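Side-chain contacts in 3-oxoacyl-[acyl-carrier-protein] synthase 3 (Micrococcus luteus NCTC 2665, PDB 4EWP), which probably catalyses the first condensation of fatty acid synthesis, joining acetyl-CoA and malonyl-ACP to give 3-oxobutanoyl-ACP and carbon dioxide: residues G240-V243 / F244-A247; I282-F285 / A286-L289; A102-V105 / A106-G110. One frame throughout, in Å; residues are numbered along the deposited sequence.

Contact 1 (G240-V243 / F244-A247)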
ATOM      1  N   GLY A 240       7.171   0.425  24.495  1.00 33.67           N
ATOM      2  CA  GLY A 240       8.064   1.577  24.463  1.00 31.54           C
ATOM      3  C   GLY A 240       9.549   1.264  24.562  1.00 31.88           C
ATOM      4  O   GLY A 240      10.336   1.667  23.702  1.00 32.41           O
ATOM      5  N   PRO A 241       9.948   0.545  25.616  1.00 32.41           N
ATOM      6  CA  PRO A 241      11.357   0.180  25.802  1.00 33.32           C
ATOM      7  C   PRO A 241      11.951  -0.617  24.637  1.00 34.49           C
ATOM      8  O   PRO A 241      13.092  -0.350  24.252  1.00 38.64           O
ATOM      9  CB  PRO A 241      11.329  -0.666  27.082  1.00 32.04           C
ATOM     10  CG  PRO A 241      10.185  -0.120  27.849  1.00 33.04           C
ATOM     11  CD  PRO A 241       9.133   0.178  26.785  1.00 33.24           C
ATOM     12  N   SER A 242      11.212  -1.573  24.083  1.00 33.53           N
ATOM     13  CA  SER A 242      11.715  -2.298  22.914  1.00 35.93           C
ATOM     14  C   SER A 242      11.944  -1.362  21.734  1.00 33.44           C
ATOM     15  O   SER A 242      12.978  -1.436  21.062  1.00 34.67           O
ATOM     16  CB  SER A 242      10.783  -3.440  22.505  1.00 34.90           C
ATOM     17  OG  SER A 242      10.755  -4.419  23.516  1.00 39.47           O
ATOM     18  N   VAL A 243      10.990  -0.473  21.488  1.00 29.40           N
ATOM     19  CA  VAL A 243      11.144   0.478  20.393  1.00 30.37           C
ATOM     20  C   VAL A 243      12.445   1.259  20.516  1.00 31.62           C
ATOM     21  O   VAL A 243      13.174   1.398  19.535  1.00 29.37           O
ATOM     22  CB  VAL A 243       9.969   1.451  20.298  1.00 30.71           C
ATOM     23  CG1 VAL A 243      10.289   2.570  19.320  1.00 27.77           C
ATOM     24  CG2 VAL A 243       8.718   0.705  19.868  1.00 30.65           C
ATOM     25  N   PHE A 244      12.745   1.746  21.723  1.00 31.98           N
ATOM     26  CA  PHE A 244      13.964   2.539  21.945  1.00 26.88           C
ATOM     27  C   PHE A 244      15.239   1.756  21.619  1.00 29.53           C
ATOM     28  O   PHE A 244      16.102   2.242  20.884  1.00 31.42           O
ATOM     29  CB  PHE A 244      14.035   3.077  23.376  1.00 27.76           C
ATOM     30  CG  PHE A 244      15.275   3.899  23.650  1.00 34.25           C
ATOM     31  CD1 PHE A 244      15.282   5.273  23.418  1.00 34.07           C
ATOM     32  CD2 PHE A 244      16.440   3.296  24.120  1.00 33.62           C
ATOM     33  CE1 PHE A 244      16.426   6.031  23.664  1.00 33.64           C
ATOM     34  CE2 PHE A 244      17.582   4.047  24.357  1.00 34.98           C
ATOM     35  CZ  PHE A 244      17.574   5.420  24.133  1.00 33.44           C
ATOM     36  N   ARG A 245      15.364   0.552  22.173  1.00 30.27           N
ATOM     37  CA  ARG A 245      16.542  -0.277  21.917  1.00 34.96           C
ATOM     38  C   ARG A 245      16.735  -0.539  20.429  1.00 31.14           C
ATOM     39  O   ARG A 245      17.855  -0.488  19.916  1.00 31.66           O
ATOM     40  CB  ARG A 245      16.474  -1.601  22.683  1.00 37.88           C
ATOM     41  CG  ARG A 245      16.796  -1.456  24.141  1.00 42.93           C
ATOM     42  CD  ARG A 245      16.942  -2.797  24.826  1.00 41.98           C
ATOM     43  NE  ARG A 245      15.705  -3.557  24.801  1.00 38.40           N
ATOM     44  CZ  ARG A 245      14.780  -3.502  25.749  1.00 36.02           C
ATOM     45  NH1 ARG A 245      14.944  -2.718  26.797  1.00 31.09           N
ATOM     46  NH2 ARG A 245      13.681  -4.229  25.646  1.00 39.62           N
ATOM     47  N   TRP A 246      15.642  -0.810  19.733  1.00 29.20           N
ATOM     48  CA  TRP A 246      15.707  -1.074  18.294  1.00 28.42           C
ATOM     49  C   TRP A 246      15.951   0.229  17.519  1.00 27.94           C
ATOM     50  O   TRP A 246      16.884   0.338  16.717  1.00 28.24           O
ATOM     51  CB  TRP A 246      14.408  -1.776  17.850  1.00 25.80           C
ATOM     52  CG  TRP A 246      14.250  -1.997  16.381  1.00 22.51           C
ATOM     53  CD1 TRP A 246      14.857  -2.958  15.629  1.00 20.90           C
ATOM     54  CD2 TRP A 246      13.397  -1.262  15.481  1.00 20.25           C
ATOM     55  NE1 TRP A 246      14.454  -2.854  14.317  1.00 23.85           N
ATOM     56  CE2 TRP A 246      13.560  -1.822  14.201  1.00 20.64           C
ATOM     57  CE3 TRP A 246      12.517  -0.188  15.639  1.00 18.29           C
ATOM     58  CZ2 TRP A 246      12.882  -1.344  13.087  1.00 24.72           C
ATOM     59  CZ3 TRP A 246      11.849   0.291  14.539  1.00 20.11           C
ATOM     60  CH2 TRP A 246      12.025  -0.291  13.276  1.00 24.04           C
ATOM     61  N   ALA A 247      15.109   1.222  17.784  1.00 29.20           N
ATOM     62  CA  ALA A 247      15.152   2.504  17.079  1.00 28.70           C
ATOM     63  C   ALA A 247      16.538   3.130  17.032  1.00 32.95           C
ATOM     64  O   ALA A 247      16.914   3.763  16.041  1.00 37.81           O
ATOM     65  CB  ALA A 247      14.177   3.481  17.718  1.00 25.07           C
TER
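Arg245 folds its guanidinium back over the carbonyl of Pro241, one turn earlier in the opening turns of helix 240-262, part of the thiolase-like fold. Pro241 O lies 3.8 Å above the guanidinium plane, over its centre, so the flat group meets this oxygen with a face. The bend that brings it there is at chi3 (-63°), which turns NE and the planar group back toward the start of the helix. Arg245 NH2 then comes 3.6 Å from Ser242 OG, although that hydroxyl is hydrogen-bonded to Asp239, just before the helix.

Behind these side chains the backbone supplies four successive i to i+4 bonds. Arg245 N reaches the same Pro241 O at 3.2 Å with an N-H...O angle of 173°; that oxygen thus accepts a backbone bond as well as lying under the guanidinium. Further round the turn, Phe244 and Ala247 rest on Ile281 of helix 279-288, while the buried Trp246 packs on Phe336 and Leu340. His275, predicted to be catalytic, is about 7 Å from Ala247 between side chains. One turn apart, Val243 CG1 stands 4.3 Å from Ala247 CB.

Contact 2 (I282-F285 / A286-L289)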
ATOM      1  N   ILE A 282      16.058  10.526  18.866  1.00 31.66           N
ATOM      2  CA  ILE A 282      16.800  11.397  17.959  1.00 31.05           C
ATOM      3  C   ILE A 282      18.193  11.731  18.505  1.00 31.93           C
ATOM      4  O   ILE A 282      19.192  11.583  17.795  1.00 30.35           O
ATOM      5  CB  ILE A 282      16.043  12.708  17.675  1.00 31.96           C
ATOM      6  CG1 ILE A 282      14.700  12.435  16.999  1.00 27.71           C
ATOM      7  CG2 ILE A 282      16.885  13.636  16.797  1.00 32.08           C
ATOM      8  CD1 ILE A 282      13.870  13.701  16.810  1.00 26.26           C
ATOM      9  N   ASP A 283      18.261  12.194  19.755  1.00 31.54           N
ATOM     10  CA  ASP A 283      19.550  12.542  20.361  1.00 35.40           C
ATOM     11  C   ASP A 283      20.538  11.371  20.376  1.00 36.81           C
ATOM     12  O   ASP A 283      21.677  11.506  19.937  1.00 34.75           O
ATOM     13  CB  ASP A 283      19.367  13.045  21.792  1.00 38.71           C
ATOM     14  CG  ASP A 283      18.585  14.335  21.866  1.00 42.32           C
ATOM     15  OD1 ASP A 283      18.391  14.965  20.813  1.00 41.03           O
ATOM     16  OD2 ASP A 283      18.172  14.721  22.979  1.00 45.03           O
ATOM     17  N   GLU A 284      20.094  10.225  20.887  1.00 36.81           N
ATOM     18  CA  GLU A 284      20.965   9.071  21.059  1.00 38.19           C
ATOM     19  C   GLU A 284      21.442   8.579  19.694  1.00 34.60           C
ATOM     20  O   GLU A 284      22.601   8.173  19.526  1.00 32.78           O
ATOM     21  CB  GLU A 284      20.226   7.968  21.819  1.00 41.70           C
ATOM     22  CG  GLU A 284      21.122   6.903  22.413  1.00 44.17           C
ATOM     23  CD  GLU A 284      22.259   7.484  23.229  1.00 47.75           C
ATOM     24  OE1 GLU A 284      21.988   8.177  24.232  1.00 49.19           O
ATOM     25  OE2 GLU A 284      23.429   7.249  22.855  1.00 48.74           O
ATOM     26  N   PHE A 285      20.534   8.647  18.724  1.00 29.64           N
ATOM     27  CA  PHE A 285      20.818   8.320  17.331  1.00 32.07           C
ATOM     28  C   PHE A 285      21.934   9.219  16.759  1.00 30.18           C
ATOM     29  O   PHE A 285      22.954   8.738  16.260  1.00 29.86           O
ATOM     30  CB  PHE A 285      19.519   8.487  16.537  1.00 40.85           C
ATOM     31  CG  PHE A 285      19.426   7.635  15.314  1.00 40.43           C
ATOM     32  CD1 PHE A 285      18.184   7.279  14.807  1.00 41.74           C
ATOM     33  CD2 PHE A 285      20.566   7.205  14.657  1.00 41.43           C
ATOM     34  CE1 PHE A 285      18.077   6.499  13.669  1.00 42.34           C
ATOM     35  CE2 PHE A 285      20.473   6.425  13.514  1.00 43.25           C
ATOM     36  CZ  PHE A 285      19.225   6.070  13.020  1.00 43.72           C
ATOM     37  N   ALA A 286      21.742  10.529  16.854  1.00 27.58           N
ATOM     38  CA  ALA A 286      22.743  11.487  16.395  1.00 26.91           C
ATOM     39  C   ALA A 286      24.100  11.243  17.042  1.00 35.64           C
ATOM     40  O   ALA A 286      25.134  11.348  16.386  1.00 37.51           O
ATOM     41  CB  ALA A 286      22.268  12.925  16.663  1.00 26.13           C
ATOM     42  N   LYS A 287      24.107  10.923  18.334  1.00 37.10           N
ATOM     43  CA  LYS A 287      25.364  10.664  19.027  1.00 36.21           C
ATOM     44  C   LYS A 287      26.044   9.425  18.448  1.00 37.63           C
ATOM     45  O   LYS A 287      27.264   9.379  18.282  1.00 37.51           O
ATOM     46  CB  LYS A 287      25.116  10.477  20.524  1.00 36.88           C
ATOM     47  CG  LYS A 287      26.336   9.997  21.307  1.00 37.95           C
ATOM     48  CD  LYS A 287      26.037   9.884  22.805  1.00 38.98           C
ATOM     49  CE  LYS A 287      27.175   9.175  23.552  1.00 40.63           C
ATOM     50  NZ  LYS A 287      26.986   9.186  25.035  1.00 39.95           N
ATOM     51  N   GLN A 288      25.247   8.414  18.129  1.00 36.40           N
ATOM     52  CA  GLN A 288      25.801   7.139  17.691  1.00 40.15           C
ATOM     53  C   GLN A 288      26.470   7.280  16.301  1.00 38.99           C
ATOM     54  O   GLN A 288      27.479   6.622  15.991  1.00 37.28           O
ATOM     55  CB  GLN A 288      24.699   6.075  17.710  1.00 42.75           C
ATOM     56  CG  GLN A 288      25.196   4.643  17.584  1.00 49.12           C
ATOM     57  CD  GLN A 288      26.062   4.199  18.757  1.00 57.54           C
ATOM     58  OE1 GLN A 288      26.021   4.791  19.839  1.00 58.80           O
ATOM     59  NE2 GLN A 288      26.854   3.146  18.541  1.00 61.77           N
ATOM     60  N   LEU A 289      25.927   8.183  15.486  1.00 34.91           N
ATOM     61  CA  LEU A 289      26.462   8.434  14.149  1.00 30.92           C
ATOM     62  C   LEU A 289      27.708   9.308  14.125  1.00 36.21           C
ATOM     63  O   LEU A 289      28.254   9.576  13.055  1.00 36.92           O
ATOM     64  CB  LEU A 289      25.399   9.058  13.257  1.00 34.00           C
ATOM     65  CG  LEU A 289      24.232   8.131  12.940  1.00 32.83           C
ATOM     66  CD1 LEU A 289      23.286   8.779  11.939  1.00 29.92           C
ATOM     67  CD2 LEU A 289      24.768   6.817  12.409  1.00 35.55           C
TER
HETATM   68  O   HOH W   1      24.842   7.256  25.319  1.00 49.48           O
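Glu284 and Lys287 run side by side in the same direction and share one water between their charged ends. The water donates to Glu284 OE2 at 2.8 Å and accepts from Lys287 NZ at 2.9 Å. Glu284 OE2 and Lys287 NZ themselves are 4.6 Å apart, too far for a salt bridge, so the ion pair is mediated by solvent. Glu284 is bent at chi2 (51°) whereas Lys287 is extended throughout; the carboxylate accordingly lies against the shaft of the lysine, with Glu284 OE2 3.7 Å from Lys287 CD. The other oxygen, OE1, forms a salt bridge with Arg280 one turn earlier, and this second grip probably helps fix the rotation of the carboxylate.

Backbone bonds of i to i+4 type continue to the end of helix 279-288. Ala286 N to Ile282 O is nearly straight at 173°, but the bond from Gln288 N to Glu284 O closes at only 141°. Gln288 N also makes a weak bond to Phe285 O, a bifurcation at the last helical residue. Phe285 O receives Leu289 N at 3.1 Å.

The apolar side is formed by Phe285 and Leu289, whose side chains cross obliquely; Leu289 CD1 approaches Phe285 CE2 to 4.0 Å. Phe285 also makes an edge-to-face stack with Phe272 of strand 269-274. The helix is the crossover of the beta-alpha-beta unit 269-274, 279-288, 296-297: Phe285 and Leu289 lie on strand 330-337, Ile282 and Ala286 on Val297, and Glu284 and Gln288 on Trp249 of helix 240-262.

Contact 3 (A102-V105 / A106-G110)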
ATOM      1  N   ALA A 102      -4.880   7.705  -2.417  1.00 13.65           N
ATOM      2  CA  ALA A 102      -4.045   8.173  -3.504  1.00 15.86           C
ATOM      3  C   ALA A 102      -4.884   8.541  -4.714  1.00 16.93           C
ATOM      4  O   ALA A 102      -4.579   9.504  -5.434  1.00 15.59           O
ATOM      5  CB  ALA A 102      -3.004   7.101  -3.873  1.00 10.75           C
ATOM      6  N   ALA A 103      -5.932   7.761  -4.951  1.00 16.81           N
ATOM      7  CA  ALA A 103      -6.757   7.962  -6.139  1.00 18.98           C
ATOM      8  C   ALA A 103      -7.526   9.264  -6.018  1.00 18.19           C
ATOM      9  O   ALA A 103      -7.687   9.981  -7.007  1.00 19.25           O
ATOM     10  CB  ALA A 103      -7.708   6.766  -6.364  1.00 18.59           C
ATOM     11  N   LEU A 104      -7.985   9.580  -4.805  1.00 13.42           N
ATOM     12  CA  LEU A 104      -8.597  10.893  -4.547  1.00 23.16           C
ATOM     13  C   LEU A 104      -7.579  12.017  -4.710  1.00 25.72           C
ATOM     14  O   LEU A 104      -7.868  13.035  -5.341  1.00 31.37           O
ATOM     15  CB  LEU A 104      -9.191  10.975  -3.132  1.00 22.95           C
ATOM     16  CG  LEU A 104     -10.533  10.303  -2.852  1.00 27.14           C
ATOM     17  CD1 LEU A 104     -10.838  10.346  -1.362  1.00 24.19           C
ATOM     18  CD2 LEU A 104     -11.656  10.969  -3.647  1.00 25.55           C
ATOM     19  N   VAL A 105      -6.393  11.837  -4.129  1.00 21.45           N
ATOM     20  CA  VAL A 105      -5.360  12.859  -4.206  1.00 20.74           C
ATOM     21  C   VAL A 105      -5.015  13.153  -5.664  1.00 22.53           C
ATOM     22  O   VAL A 105      -4.986  14.318  -6.086  1.00 22.35           O
ATOM     23  CB  VAL A 105      -4.090  12.453  -3.415  1.00 19.85           C
ATOM     24  CG1 VAL A 105      -2.951  13.484  -3.596  1.00 16.86           C
ATOM     25  CG2 VAL A 105      -4.419  12.255  -1.930  1.00 16.51           C
ATOM     26  N   ALA A 106      -4.779  12.091  -6.432  1.00 21.58           N
ATOM     27  CA  ALA A 106      -4.407  12.220  -7.840  1.00 19.83           C
ATOM     28  C   ALA A 106      -5.433  13.055  -8.569  1.00 19.57           C
ATOM     29  O   ALA A 106      -5.083  13.940  -9.356  1.00 20.37           O
ATOM     30  CB  ALA A 106      -4.288  10.852  -8.493  1.00 20.21           C
ATOM     31  N   HIS A 107      -6.708  12.781  -8.287  1.00 20.99           N
ATOM     32  CA  HIS A 107      -7.800  13.489  -8.940  1.00 21.78           C
ATOM     33  C   HIS A 107      -7.846  14.952  -8.534  1.00 23.25           C
ATOM     34  O   HIS A 107      -7.948  15.827  -9.390  1.00 22.97           O
ATOM     35  CB  HIS A 107      -9.156  12.848  -8.651  1.00 20.35           C
ATOM     36  CG  HIS A 107     -10.305  13.690  -9.102  1.00 22.35           C
ATOM     37  ND1 HIS A 107     -10.474  14.063 -10.420  1.00 28.32           N
ATOM     38  CD2 HIS A 107     -11.311  14.271  -8.412  1.00 26.03           C
ATOM     39  CE1 HIS A 107     -11.548  14.825 -10.523  1.00 28.31           C
ATOM     40  NE2 HIS A 107     -12.077  14.964  -9.321  1.00 30.81           N
ATOM     41  N   GLU A 108      -7.763  15.205  -7.228  1.00 26.48           N
ATOM     42  CA  GLU A 108      -7.900  16.561  -6.694  1.00 28.35           C
ATOM     43  C   GLU A 108      -6.816  17.479  -7.229  1.00 28.35           C
ATOM     44  O   GLU A 108      -7.068  18.662  -7.478  1.00 32.65           O
ATOM     45  CB  GLU A 108      -7.835  16.565  -5.163  1.00 34.50           C
ATOM     46  CG  GLU A 108      -8.709  15.540  -4.455  1.00 41.94           C
ATOM     47  CD  GLU A 108     -10.174  15.922  -4.449  1.00 52.18           C
ATOM     48  OE1 GLU A 108     -10.528  16.923  -5.113  1.00 54.12           O
ATOM     49  OE2 GLU A 108     -10.966  15.219  -3.776  1.00 56.21           O
ATOM     50  N   ILE A 109      -5.606  16.949  -7.390  1.00 23.11           N
ATOM     51  CA  ILE A 109      -4.486  17.792  -7.800  1.00 24.65           C
ATOM     52  C   ILE A 109      -4.312  17.826  -9.303  1.00 27.12           C
ATOM     53  O   ILE A 109      -3.366  18.424  -9.800  1.00 25.05           O
ATOM     54  CB  ILE A 109      -3.145  17.387  -7.146  1.00 26.13           C
ATOM     55  CG1 ILE A 109      -2.669  16.028  -7.674  1.00 24.14           C
ATOM     56  CG2 ILE A 109      -3.261  17.419  -5.621  1.00 25.08           C
ATOM     57  CD1 ILE A 109      -1.434  15.494  -6.968  1.00 23.51           C
ATOM     58  N   GLY A 110      -5.216  17.184 -10.034  1.00 25.87           N
ATOM     59  CA  GLY A 110      -5.148  17.249 -11.485  1.00 24.01           C
ATOM     60  C   GLY A 110      -4.132  16.318 -12.132  1.00 22.79           C
ATOM     61  O   GLY A 110      -3.705  16.567 -13.266  1.00 27.40           O
TER
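Ala106 and Ala102 are joined by the first of the backbone bonds that span this last part of helix 101-108. Ala106 N meets Ala102 O at 2.8 Å with an N-H...O angle of 166°. The next bond, from His107 N to Ala103 O, is longer at 3.2 Å. Ile109 N reaches Val105 O at 3.0 Å. Beyond the helix, Gly110 takes a positive phi of 80° and its N bonds to His107 O at 3.1 Å; it completes a Schellman motif, which turns the chain out of the helix.

Apolar contact across the turn is carried by Val105 and Ile109. Val105 CG1 and Ile109 CD1 approach to 4.2 Å, a loose touch. Closer is the approach of Ile109 to the backbone: its CG1 comes to 3.3 Å from Val105 O, with CG2 at 3.6 Å from the same oxygen. This follows from chi1 of 68°, which sets CG1 between the backbone N and the carbonyl carbon and directs the branch at the preceding turn. Ala106 CB rests 3.4 Å from Ala102 O, one turn back.

Strands 86-90 and 116-120 are linked through helix 101-108 in a beta-alpha-beta crossover. Ala102 and Ala106 both lie on Ala116 of the second strand, and on the first they meet Val89 and Val87 respectively, while Val105 and Ile109 face helix 62-76 at Ala66 and Val67. On a further side the second subunit packs, with Gly339, Trp197, Ser192 and Glu195 of that subunit meeting Ala103, Leu104, Ala106 and His107.

In the fold
From the N terminus the order is contact 3, contact 1, contact 2. Each is local to one helix or its C-terminal end, so none closes a long loop, and they follow in series without nesting or crossing. Contact 3 ties helix 101-108 to the sheet containing strands 86-90 and 116-120, and to the second subunit. Its centre is about 36 Å from that of contact 1 and 38 Å from that of contact 2, across the chain's centre. Contacts 1 and 2 touch: Ala247 O lies 3.8 Å from Phe285 CE1, and Phe244 CZ 4.2 Å from Glu284 CG. They thereby join helices 240-262 and 279-288 beside strand 330-337.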